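Cobalamin biosynthesis protein CobN (Mycobacterium tuberculosis, PDB 7C6O) is the large, catalytic subunit of cobaltochelatase, which probably inserts cobalt into the corrin ring during cobalamin biosynthesis with the hydrolysis of ATP. Local coordinates at residues A[506-510]-A[531-536]; A[689-694]-A[750-754]; A[846-851]-A[915-919]. One frame throughout, in Å; residues are numbered along the deposited sequence.

Interaction 1. Residues A[506-510]-A[531-536]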
loop_
_atom_site.group_PDB
_atom_site.type_symbol
_atom_site.label_atom_id
_atom_site.label_comp_id
_atom_site.label_asym_id
_atom_site.label_seq_id
_atom_site.Cartn_x
_atom_site.Cartn_y
_atom_site.Cartn_z
ATOM N N MET A 506 18.832 12.665 -10.933
ATOM C CA MET A 506 19.585 12.359 -9.728
ATOM C C MET A 506 19.284 10.938 -9.284
ATOM O O MET A 506 18.130 10.504 -9.294
ATOM C CB MET A 506 19.246 13.344 -8.596
ATOM C CG MET A 506 20.015 13.108 -7.304
ATOM S SD MET A 506 19.539 14.247 -5.985
ATOM C CE MET A 506 20.242 15.773 -6.593
ATOM N N VAL A 507 20.328 10.215 -8.905
ATOM C CA VAL A 507 20.145 8.941 -8.230
ATOM C C VAL A 507 19.780 9.224 -6.780
ATOM O O VAL A 507 20.424 10.042 -6.116
ATOM C CB VAL A 507 21.412 8.080 -8.329
ATOM C CG1 VAL A 507 21.200 6.764 -7.610
ATOM C CG2 VAL A 507 21.780 7.846 -9.786
ATOM N N GLN A 508 18.729 8.572 -6.300
ATOM C CA GLN A 508 18.296 8.762 -4.922
ATOM C C GLN A 508 19.463 8.487 -3.977
ATOM O O GLN A 508 20.176 7.488 -4.158
ATOM C CB GLN A 508 17.122 7.838 -4.612
ATOM C CG GLN A 508 16.340 8.210 -3.370
ATOM C CD GLN A 508 15.068 7.403 -3.234
ATOM O OE1 GLN A 508 15.073 6.185 -3.416
ATOM N NE2 GLN A 508 13.965 8.079 -2.922
ATOM N N PRO A 509 19.707 9.346 -2.989
ATOM C CA PRO A 509 20.871 9.154 -2.130
ATOM C C PRO A 509 20.765 7.848 -1.372
ATOM O O PRO A 509 19.655 7.339 -1.127
ATOM C CB PRO A 509 20.815 10.360 -1.182
ATOM C CG PRO A 509 19.920 11.342 -1.842
ATOM C CD PRO A 509 18.941 10.548 -2.632
ATOM N N PRO A 510 21.894 7.266 -0.979
ATOM C CA PRO A 510 21.852 5.964 -0.310
ATOM C C PRO A 510 21.256 6.060 1.086
ATOM O O PRO A 510 21.410 7.061 1.793
ATOM C CB PRO A 510 23.324 5.543 -0.261
ATOM C CG PRO A 510 24.075 6.817 -0.299
ATOM C CD PRO A 510 23.270 7.759 -1.149
ATOM N N HIS A 531 24.132 13.841 4.056
ATOM C CA HIS A 531 24.191 13.848 2.598
ATOM C C HIS A 531 22.819 13.577 1.990
ATOM O O HIS A 531 22.421 14.235 1.021
ATOM C CB HIS A 531 25.212 12.819 2.113
ATOM C CG HIS A 531 25.294 12.705 0.624
ATOM N ND1 HIS A 531 24.691 11.686 -0.079
ATOM C CD2 HIS A 531 25.905 13.488 -0.297
ATOM C CE1 HIS A 531 24.930 11.842 -1.369
ATOM N NE2 HIS A 531 25.663 12.929 -1.528
ATOM N N TYR A 532 22.084 12.614 2.551
ATOM C CA TYR A 532 20.731 12.333 2.080
ATOM C C TYR A 532 19.850 13.571 2.192
ATOM O O TYR A 532 19.154 13.944 1.241
ATOM C CB TYR A 532 20.137 11.169 2.878
ATOM C CG TYR A 532 18.837 10.621 2.330
ATOM C CD1 TYR A 532 17.641 11.313 2.495
ATOM C CD2 TYR A 532 18.800 9.406 1.660
ATOM C CE1 TYR A 532 16.454 10.820 1.999
ATOM C CE2 TYR A 532 17.610 8.901 1.158
ATOM C CZ TYR A 532 16.442 9.612 1.333
ATOM O OH TYR A 532 15.256 9.121 0.838
ATOM N N LEU A 533 19.870 14.226 3.356
ATOM C CA LEU A 533 19.040 15.408 3.555
ATOM C C LEU A 533 19.494 16.561 2.669
ATOM O O LEU A 533 18.662 17.261 2.080
ATOM C CB LEU A 533 19.060 15.819 5.027
ATOM C CG LEU A 533 18.481 14.796 6.007
ATOM C CD1 LEU A 533 18.782 15.195 7.445
ATOM C CD2 LEU A 533 16.984 14.646 5.796
ATOM N N ALA A 534 20.810 16.772 2.557
ATOM C CA ALA A 534 21.318 17.862 1.731
ATOM C C ALA A 534 20.889 17.705 0.277
ATOM O O ALA A 534 20.522 18.689 -0.378
ATOM C CB ALA A 534 22.840 17.935 1.831
ATOM N N ALA A 535 20.925 16.476 -0.242
ATOM C CA ALA A 535 20.585 16.253 -1.643
ATOM C C ALA A 535 19.135 16.627 -1.926
ATOM O O ALA A 535 18.841 17.316 -2.910
ATOM C CB ALA A 535 20.854 14.797 -2.021
ATOM N N TYR A 536 18.208 16.184 -1.073
ATOM C CA TYR A 536 16.807 16.527 -1.292
ATOM C C TYR A 536 16.552 18.006 -1.041
ATOM O O TYR A 536 15.766 18.637 -1.760
ATOM C CB TYR A 536 15.896 15.665 -0.413
ATOM C CG TYR A 536 15.461 14.405 -1.115
ATOM C CD1 TYR A 536 14.433 14.431 -2.048
ATOM C CD2 TYR A 536 16.096 13.196 -0.872
ATOM C CE1 TYR A 536 14.039 13.283 -2.710
ATOM C CE2 TYR A 536 15.708 12.041 -1.529
ATOM C CZ TYR A 536 14.680 12.092 -2.447
ATOM O OH TYR A 536 14.289 10.950 -3.104
HETATM O O HOH W 1 23.395 9.356 1.948
#
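Pro509 packs against the helix 531-536 and forms the apolar centre of this contact. Its ring meets three side chains at once. CB of Pro509 lies 3.6 Å from CD2 of Tyr532. CG of Pro509 sits 3.6 Å from CB of Ala535 and also lies over one face of the Tyr532 ring, offset toward its rim. CD of Pro509 reaches CE2 of Tyr536 at 3.7 Å. The proline thus wedges between residues one turn apart on the helix. Met506 adds to this apolar patch with its sulfur, SD being 4.2 Å from CB of Ala535. The Met506 chain is extended through SD (chi2 -178°), which carries the sulfur across to the helix.

Further out comes Pro510, which is exposed. Its carbonyl O lies at the edge of the Tyr532 ring, and its CD lies at the edge of the His531 ring. A water donates to Pro510 O at 3.0 Å and is also weakly bonded to ND1 of His531.

The direct polar link is from Gln508. Its NE2 donates to OH of Tyr536 at 2.9 Å, with an N-H...O angle of 161°. The hydroxyl lies close to the amide plane, while the amide and ring planes are 53° apart. OE1 of Gln508 accepts from the backbone N of Asn560, so both ends of the amide are engaged and its rotation is fixed. Tyr532 OH bonds to OD1 of the same Asn560.

The contact is buried. It joins the end of strand 503-507 and the prolines after it to helix 530-539. Strand 503-507 lies between strands 369-373 and 492-500 in a mixed sheet. Strand 492-500 touches Met506 and His531, and helix 452-459 covers Leu533 and Ala534.

Interaction 2. Residues A[689-694]-A[750-754]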
loop_
_atom_site.group_PDB
_atom_site.type_symbol
_atom_site.label_atom_id
_atom_site.label_comp_id
_atom_site.label_asym_id
_atom_site.label_seq_id
_atom_site.Cartn_x
_atom_site.Cartn_y
_atom_site.Cartn_z
ATOM N N LEU A 689 4.581 -30.828 -15.787
ATOM C CA LEU A 689 4.891 -30.293 -17.107
ATOM C C LEU A 689 3.811 -29.325 -17.575
ATOM O O LEU A 689 4.117 -28.248 -18.102
ATOM C CB LEU A 689 5.060 -31.442 -18.103
ATOM C CG LEU A 689 5.070 -31.096 -19.592
ATOM C CD1 LEU A 689 6.201 -30.143 -19.910
ATOM C CD2 LEU A 689 5.187 -32.359 -20.425
ATOM N N CYS A 690 2.542 -29.686 -17.374
ATOM C CA CYS A 690 1.444 -28.816 -17.778
ATOM C C CYS A 690 1.526 -27.463 -17.085
ATOM O O CYS A 690 1.336 -26.420 -17.719
ATOM C CB CYS A 690 0.107 -29.494 -17.479
ATOM S SG CYS A 690 -1.352 -28.512 -17.910
ATOM N N GLU A 691 1.834 -27.457 -15.788
ATOM C CA GLU A 691 1.793 -26.209 -15.032
ATOM C C GLU A 691 2.969 -25.296 -15.372
ATOM O O GLU A 691 2.798 -24.075 -15.473
ATOM C CB GLU A 691 1.732 -26.511 -13.534
ATOM C CG GLU A 691 0.374 -27.074 -13.114
ATOM C CD GLU A 691 0.218 -27.238 -11.614
ATOM O OE1 GLU A 691 1.243 -27.259 -10.903
ATOM O OE2 GLU A 691 -0.937 -27.347 -11.149
ATOM N N ILE A 692 4.167 -25.853 -15.568
ATOM C CA ILE A 692 5.292 -24.988 -15.918
ATOM C C ILE A 692 5.232 -24.540 -17.373
ATOM O O ILE A 692 5.830 -23.513 -17.723
ATOM C CB ILE A 692 6.648 -25.658 -15.634
ATOM C CG1 ILE A 692 6.853 -26.887 -16.519
ATOM C CG2 ILE A 692 6.769 -26.018 -14.154
ATOM C CD1 ILE A 692 8.261 -27.447 -16.453
ATOM N N LYS A 693 4.528 -25.281 -18.229
ATOM C CA LYS A 693 4.339 -24.859 -19.612
ATOM C C LYS A 693 3.264 -23.784 -19.720
ATOM O O LYS A 693 3.390 -22.854 -20.524
ATOM C CB LYS A 693 3.975 -26.069 -20.475
ATOM C CG LYS A 693 3.502 -25.733 -21.877
ATOM C CD LYS A 693 3.202 -26.998 -22.673
ATOM C CE LYS A 693 2.865 -26.670 -24.115
ATOM N NZ LYS A 693 2.632 -27.900 -24.921
ATOM N N ASP A 694 2.218 -23.890 -18.902
ATOM C CA ASP A 694 1.024 -23.066 -19.030
ATOM C C ASP A 694 1.104 -21.753 -18.260
ATOM O O ASP A 694 0.328 -20.835 -18.550
ATOM C CB ASP A 694 -0.197 -23.860 -18.554
ATOM C CG ASP A 694 -1.509 -23.237 -18.980
ATOM O OD1 ASP A 694 -1.663 -22.937 -20.183
ATOM O OD2 ASP A 694 -2.392 -23.065 -18.114
ATOM N N ARG A 750 -3.279 -32.602 -19.148
ATOM C CA ARG A 750 -2.243 -31.838 -19.841
ATOM C C ARG A 750 -2.565 -31.654 -21.319
ATOM O O ARG A 750 -2.413 -30.552 -21.861
ATOM C CB ARG A 750 -0.891 -32.532 -19.673
ATOM C CG ARG A 750 0.208 -31.973 -20.556
ATOM C CD ARG A 750 1.532 -32.698 -20.346
ATOM N NE ARG A 750 1.511 -34.075 -20.835
ATOM C CZ ARG A 750 1.733 -34.422 -22.100
ATOM N NH1 ARG A 750 1.983 -33.492 -23.011
ATOM N NH2 ARG A 750 1.703 -35.700 -22.458
ATOM N N ALA A 751 -3.017 -32.715 -21.988
ATOM C CA ALA A 751 -3.233 -32.636 -23.430
ATOM C C ALA A 751 -4.378 -31.694 -23.777
ATOM O O ALA A 751 -4.292 -30.938 -24.753
ATOM C CB ALA A 751 -3.497 -34.030 -23.998
ATOM N N THR A 752 -5.457 -31.718 -22.991
ATOM C CA THR A 752 -6.615 -30.892 -23.323
ATOM C C THR A 752 -6.376 -29.422 -22.995
ATOM O O THR A 752 -6.994 -28.547 -23.611
ATOM C CB THR A 752 -7.861 -31.406 -22.602
ATOM O OG1 THR A 752 -7.558 -31.624 -21.218
ATOM C CG2 THR A 752 -8.333 -32.710 -23.229
ATOM N N VAL A 753 -5.493 -29.130 -22.036
ATOM C CA VAL A 753 -5.128 -27.739 -21.774
ATOM C C VAL A 753 -4.494 -27.119 -23.011
ATOM O O VAL A 753 -4.829 -25.994 -23.403
ATOM C CB VAL A 753 -4.194 -27.647 -20.552
ATOM C CG1 VAL A 753 -3.665 -26.228 -20.397
ATOM C CG2 VAL A 753 -4.920 -28.083 -19.292
ATOM N N ASP A 754 -3.583 -27.852 -23.661
ATOM C CA ASP A 754 -2.915 -27.328 -24.847
ATOM C C ASP A 754 -3.897 -27.113 -25.990
ATOM O O ASP A 754 -3.811 -26.115 -26.715
ATOM C CB ASP A 754 -1.793 -28.274 -25.281
ATOM C CG ASP A 754 -0.609 -28.246 -24.336
ATOM O OD1 ASP A 754 -0.366 -27.187 -23.720
ATOM O OD2 ASP A 754 0.080 -29.281 -24.208
#
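Leu689 opens the contact by laying its CD2 against the aliphatic part of Arg750, 3.7 Å from CD. The arginine chain bends at chi3 (69°). Beyond the bend its guanidinium is held by salt bridges to Asp686 and Asp634. Cys690 comes next, where the two backbones are nearest. Its CB packs on CB of Arg750 at 3.9 Å. Its SG, anti to the backbone N (chi1 179°), touches CG2 of Val753, also at 3.9 Å.

The two helices, 675-694 and 750-769, run side by side in nearly the same direction. The axes of the short segments approach to 10.1 Å at an angle of 22°. The contact joins the last turns of the first helix to the first turn of the second.

Lys693 stretches out fully and meets Asp754 from the opposite direction. NZ of Lys693 forms a salt bridge to OD2 of Asp754 at 3.0 Å, its hydrogen bond weak. The stronger partner of NZ is salt-bridged Glu630 on helix 624-642. At Asp694 the carboxylate group touches CG1 of Val753, with OD1 3.9 Å away. Arg619 and Arg737 form salt bridges to Asp694 OD1, and a bound glycerol is hydrogen-bonded to its OD2.

Interaction 3. Residues A[846-851]-A[915-919]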
loop_
_atom_site.group_PDB
_atom_site.type_symbol
_atom_site.label_atom_id
_atom_site.label_comp_id
_atom_site.label_asym_id
_atom_site.label_seq_id
_atom_site.Cartn_x
_atom_site.Cartn_y
_atom_site.Cartn_z
ATOM N N ASP A 846 -11.176 -0.597 1.312
ATOM C CA ASP A 846 -11.705 -0.219 2.614
ATOM C C ASP A 846 -11.006 -1.081 3.654
ATOM O O ASP A 846 -11.241 -2.296 3.688
ATOM C CB ASP A 846 -13.224 -0.419 2.655
ATOM C CG ASP A 846 -13.837 -0.090 4.011
ATOM O OD1 ASP A 846 -13.113 0.340 4.932
ATOM O OD2 ASP A 846 -15.066 -0.266 4.154
ATOM N N PRO A 847 -10.144 -0.517 4.504
ATOM C CA PRO A 847 -9.359 -1.354 5.425
ATOM C C PRO A 847 -10.181 -1.995 6.526
ATOM O O PRO A 847 -9.667 -2.892 7.207
ATOM C CB PRO A 847 -8.336 -0.369 5.999
ATOM C CG PRO A 847 -9.044 0.953 5.949
ATOM C CD PRO A 847 -9.876 0.921 4.691
ATOM N N LYS A 848 -11.425 -1.563 6.734
ATOM C CA LYS A 848 -12.323 -2.194 7.691
ATOM C C LYS A 848 -13.173 -3.291 7.062
ATOM O O LYS A 848 -14.007 -3.885 7.754
ATOM C CB LYS A 848 -13.231 -1.137 8.335
ATOM C CG LYS A 848 -12.476 -0.103 9.164
ATOM C CD LYS A 848 -13.337 1.116 9.476
ATOM C CE LYS A 848 -14.493 0.769 10.400
ATOM N NZ LYS A 848 -14.023 0.314 11.738
ATOM N N ALA A 849 -12.979 -3.573 5.772
ATOM C CA ALA A 849 -13.773 -4.558 5.047
ATOM C C ALA A 849 -12.919 -5.717 4.546
ATOM O O ALA A 849 -13.241 -6.340 3.530
ATOM C CB ALA A 849 -14.514 -3.900 3.883
ATOM N N VAL A 850 -11.827 -6.017 5.246
ATOM C CA VAL A 850 -10.969 -7.142 4.882
ATOM C C VAL A 850 -10.854 -8.077 6.083
ATOM O O VAL A 850 -10.682 -7.611 7.220
ATOM C CB VAL A 850 -9.591 -6.668 4.385
ATOM C CG1 VAL A 850 -9.734 -5.889 3.085
ATOM C CG2 VAL A 850 -8.887 -5.821 5.429
ATOM N N PRO A 851 -10.962 -9.400 5.891
ATOM C CA PRO A 851 -11.171 -10.046 4.592
ATOM C C PRO A 851 -12.598 -9.925 4.065
ATOM O O PRO A 851 -13.554 -9.930 4.844
ATOM C CB PRO A 851 -10.837 -11.512 4.879
ATOM C CG PRO A 851 -11.193 -11.687 6.316
ATOM C CD PRO A 851 -10.837 -10.385 6.982
ATOM N N SER A 915 -22.506 -2.405 4.866
ATOM C CA SER A 915 -21.220 -1.790 4.561
ATOM C C SER A 915 -20.171 -2.785 4.078
ATOM O O SER A 915 -19.126 -2.356 3.572
ATOM C CB SER A 915 -20.683 -1.065 5.795
ATOM O OG SER A 915 -20.375 -1.997 6.820
ATOM N N ARG A 916 -20.423 -4.088 4.225
ATOM C CA ARG A 916 -19.492 -5.176 3.927
ATOM C C ARG A 916 -18.274 -5.169 4.839
ATOM O O ARG A 916 -17.299 -5.880 4.567
ATOM C CB ARG A 916 -19.043 -5.166 2.461
ATOM C CG ARG A 916 -20.207 -5.152 1.485
ATOM C CD ARG A 916 -19.742 -5.244 0.049
ATOM N NE ARG A 916 -20.849 -5.033 -0.877
ATOM C CZ ARG A 916 -20.739 -5.089 -2.200
ATOM N NH1 ARG A 916 -19.566 -5.356 -2.759
ATOM N NH2 ARG A 916 -21.804 -4.881 -2.963
ATOM N N ARG A 917 -18.310 -4.405 5.926
ATOM C CA ARG A 917 -17.182 -4.334 6.838
ATOM C C ARG A 917 -17.224 -5.483 7.841
ATOM O O ARG A 917 -18.293 -5.996 8.191
ATOM C CB ARG A 917 -17.173 -2.982 7.558
ATOM C CG ARG A 917 -16.934 -1.808 6.605
ATOM C CD ARG A 917 -16.847 -0.464 7.315
ATOM N NE ARG A 917 -16.003 0.466 6.566
ATOM C CZ ARG A 917 -15.769 1.727 6.916
ATOM N NH1 ARG A 917 -16.325 2.234 8.009
ATOM N NH2 ARG A 917 -14.977 2.485 6.167
ATOM N N VAL A 918 -16.041 -5.903 8.282
ATOM C CA VAL A 918 -15.927 -6.934 9.308
ATOM C C VAL A 918 -16.167 -6.282 10.662
ATOM O O VAL A 918 -15.486 -5.318 11.028
ATOM C CB VAL A 918 -14.557 -7.624 9.261
ATOM C CG1 VAL A 918 -14.458 -8.674 10.361
ATOM C CG2 VAL A 918 -14.325 -8.253 7.893
ATOM N N ILE A 919 -17.142 -6.799 11.405
ATOM C CA ILE A 919 -17.571 -6.179 12.654
ATOM C C ILE A 919 -17.366 -7.070 13.869
ATOM O O ILE A 919 -17.429 -6.563 14.998
ATOM C CB ILE A 919 -19.045 -5.728 12.577
ATOM C CG1 ILE A 919 -19.958 -6.932 12.339
ATOM C CG2 ILE A 919 -19.229 -4.693 11.476
ATOM C CD1 ILE A 919 -21.429 -6.582 12.297
HETATM O O HOH W 2 -17.680 0.087 2.955
HETATM O O HOH W 3 -12.678 -4.586 10.545
HETATM O O HOH W 4 -15.909 -2.471 11.158
HETATM O O HOH W 5 -15.925 -7.196 2.873
#
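Ala849 and Arg917 bring the two backbones together, with their CA atoms only 3.9 Å apart. A type I beta turn runs from Asp846 to Ala849, closed by the backbone bond from Ala849 N to Asp846 O. One direct backbone bond then joins the segments: Val918 N donates to Lys848 O at 2.9 Å. Farther along, a cis peptide bond precedes Pro851. A water supplements the direct bond, donating to both Asp846 OD2 and Ser915 O.

An Asx turn overlaps the beta turn: OD1 of Asp846 accepts from Lys848 N, which comes from above the carboxylate plane. Ser915 forms an ST turn on the other segment, its OG accepting from Arg917 N. The contact thus places the loop before helix 853-874 against residues 915-919, which lead into and join strand 918-923. That strand forms a two-stranded antiparallel sheet with strand 907-911.

Asp846 and Arg917 carry the charged link. NE of Arg917 donates to OD2 of Asp846 at 2.7 Å in a nearly straight bond (169°). This uses the syn lone pair of OD2 and lies close to the guanidinium plane. NH2 of Arg917 makes a weak bond to OD1 of Asp846 at 3.1 Å. The carboxylate and guanidinium planes are 55° apart, so the pair is not coplanar. Over one face of the guanidinium lies the lysine chain: CD of Lys848 is 3.5 Å above its plane, and CE of Lys848 is 3.3 Å from NH1 of Arg917. The bend at chi3 (67°) brings CE beside the guanidinium, and the bend at chi4 turns the ammonium group away from it, so the like charges do not meet. Val918 points its side chain toward the loop, where CG2 lies 3.6 Å from Pro851 O and 4.2 Å from Pro851 CD. That carbonyl accepts a hydrogen bond from Trp911 NE1.

The three contacts share no secondary-structure element and do not touch. Interaction 1 is the most buried, and it rests mainly on proline and aromatic packing at the end of a sheet strand. Interaction 2 lies farthest from the centre of the chain and is partly buried. It joins two helices through a small apolar patch bordered by charged groups. Interaction 3 is nearest the chain's centre, yet it too is partly buried. It relies on a turn, a salt bridge and bridging waters. Its centre is about 40 Å from that of interaction 1, on the opposite side of the chain's centre. Interactions 2 and 3 have centres about 38 Å apart.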